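Local coordinates for protein esterase TesA (Pseudomonas aeruginosa, PDB 4JGG) that hydrolyses carboxylic esters as a serine esterase of the GDSL (SGNH hydrolase) family, with lysophospholipase and weak palmitoyl-coenzyme A thioesterase activity, at residues P181-A184 with A185-R188. Residues are numbered along the deposited sequence; the frame is centred on the assembly and turned at random.
Sequences PALA and AQPR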
ATOM      1  N   PRO A 181      -2.352 -12.110  -2.522  1.00 12.06           N
ATOM      2  CA  PRO A 181      -2.353 -12.899  -1.289  1.00 14.43           C
ATOM      3  C   PRO A 181      -3.690 -13.583  -1.027  1.00 14.96           C
ATOM      4  O   PRO A 181      -4.754 -13.033  -1.317  1.00 15.69           O
ATOM      5  CB  PRO A 181      -2.040 -11.854  -0.215  1.00 11.71           C
ATOM      6  CG  PRO A 181      -1.148 -10.886  -0.924  1.00 11.69           C
ATOM      7  CD  PRO A 181      -1.822 -10.754  -2.290  1.00 13.09           C
ATOM      8  N   ALA A 182      -3.625 -14.793  -0.481  1.00 18.09           N
ATOM      9  CA  ALA A 182      -4.822 -15.533  -0.122  1.00 12.51           C
ATOM     10  C   ALA A 182      -5.339 -15.046   1.233  1.00 13.69           C
ATOM     11  O   ALA A 182      -4.740 -14.183   1.859  1.00 12.62           O
ATOM     12  CB  ALA A 182      -4.520 -17.016  -0.074  1.00 12.90           C
ATOM     13  N   LEU A 183      -6.445 -15.623   1.675  1.00 16.11           N
ATOM     14  CA  LEU A 183      -7.053 -15.292   2.963  1.00 17.48           C
ATOM     15  C   LEU A 183      -6.074 -15.464   4.131  1.00 18.92           C
ATOM     16  O   LEU A 183      -5.998 -14.618   5.023  1.00 18.85           O
ATOM     17  CB  LEU A 183      -8.289 -16.175   3.172  1.00 18.82           C
ATOM     18  CG  LEU A 183      -9.146 -15.947   4.414  1.00 18.72           C
ATOM     19  CD1 LEU A 183      -9.668 -14.524   4.407  1.00 18.81           C
ATOM     20  CD2 LEU A 183     -10.289 -16.948   4.448  1.00 16.71           C
ATOM     21  N   ALA A 184      -5.307 -16.548   4.109  1.00 13.70           N
ATOM     22  CA  ALA A 184      -4.418 -16.880   5.220  1.00 19.86           C
ATOM     23  C   ALA A 184      -3.337 -15.825   5.456  1.00 20.10           C
ATOM     24  O   ALA A 184      -2.734 -15.767   6.532  1.00 18.44           O
ATOM     25  CB  ALA A 184      -3.785 -18.238   4.995  1.00 21.02           C
ATOM     26  N   ALA A 185      -3.108 -14.984   4.454  1.00 12.30           N
ATOM     27  CA  ALA A 185      -2.043 -13.989   4.516  1.00 15.04           C
ATOM     28  C   ALA A 185      -2.479 -12.682   5.166  1.00 12.60           C
ATOM     29  O   ALA A 185      -1.640 -11.857   5.539  1.00 11.45           O
ATOM     30  CB  ALA A 185      -1.511 -13.708   3.119  1.00 11.73           C
ATOM     31  N   GLN A 186      -3.786 -12.481   5.287  1.00 15.79           N
ATOM     32  CA  GLN A 186      -4.309 -11.165   5.683  1.00 14.65           C
ATOM     33  C   GLN A 186      -3.816 -10.684   7.050  1.00 13.86           C
ATOM     34  O   GLN A 186      -3.433  -9.514   7.201  1.00 11.09           O
ATOM     35  CB  GLN A 186      -5.841 -11.110   5.574  1.00 12.38           C
ATOM     36  CG  GLN A 186      -6.403 -11.451   4.187  1.00 15.37           C
ATOM     37  CD  GLN A 186      -5.826 -10.586   3.077  1.00 13.71           C
ATOM     38  OE1 GLN A 186      -5.931  -9.363   3.108  1.00 13.06           O
ATOM     39  NE2 GLN A 186      -5.212 -11.223   2.093  1.00 16.08           N
ATOM     40  N   PRO A 187      -3.817 -11.583   8.057  1.00 16.23           N
ATOM     41  CA  PRO A 187      -3.199 -11.227   9.337  1.00 11.89           C
ATOM     42  C   PRO A 187      -1.765 -10.751   9.180  1.00 12.26           C
ATOM     43  O   PRO A 187      -1.413  -9.727   9.760  1.00 10.30           O
ATOM     44  CB  PRO A 187      -3.255 -12.542  10.114  1.00 11.66           C
ATOM     45  CG  PRO A 187      -4.491 -13.181   9.642  1.00 13.71           C
ATOM     46  CD  PRO A 187      -4.578 -12.843   8.161  1.00 15.85           C
ATOM     47  N   ARG A 188      -0.962 -11.467   8.388  1.00 12.97           N
ATOM     48  CA  ARG A 188       0.445 -11.117   8.212  1.00 14.19           C
ATOM     49  C   ARG A 188       0.623  -9.766   7.524  1.00 12.07           C
ATOM     50  O   ARG A 188       1.460  -8.967   7.934  1.00 12.22           O
ATOM     51  CB  ARG A 188       1.198 -12.193   7.424  1.00 12.19           C
ATOM     52  CG  ARG A 188       2.680 -11.870   7.270  1.00 13.59           C
ATOM     53  CD  ARG A 188       3.395 -11.997   8.606  1.00 14.56           C
ATOM     54  NE  ARG A 188       4.698 -11.337   8.645  1.00 14.07           N
ATOM     55  CZ  ARG A 188       5.860 -11.967   8.500  1.00 13.54           C
ATOM     56  NH1 ARG A 188       5.887 -13.270   8.280  1.00  9.33           N
ATOM     57  NH2 ARG A 188       6.994 -11.287   8.558  1.00 14.24           N
TER
HETATM   58  O   HOH W   1      -1.428 -14.063   8.052  1.00 21.37           O
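Q186 folds back over the turn that precedes it and donates an NE2 N-H to A182 O in a nearly straight hydrogen bond (3.0 Å, 169°). Two overlapping type I turns lead here from the loop carrying H180, probably the catalytic histidine of this SGNH hydrolase, into helix 186-197. Each is closed by an i to i+3 backbone bond: A185 N donates to A182 O at 3.2 Å and Q186 N to L183 O at 3.1 Å. A182 O is thus gripped twice, the backbone and side-chain donors arriving from opposite faces of its carbonyl plane. Glutamine suits this place because its chain can curl: CG lies beside the backbone N (chi1 -56°) and a second bend at chi2 carries the amide back to the turn, with A182 O almost in the amide plane. OE1 accepts from the backbone N-H of W43, so both ends of this buried amide are used. A185 CB packs against P181 CB (3.9 Å), a methyl small enough for this buried place. P181 offers that apolar CB from a buried ring next to H180, and its O is held by Q175 NE2. P187, which has no N-H, costs little here, since L183 O already accepts from Q186 N. A water stands between A184 O and R188 N, an i, i+4 pair too far apart to bond directly, donating to A184 O at 2.6 Å and accepting from R188 N at 2.7 Å.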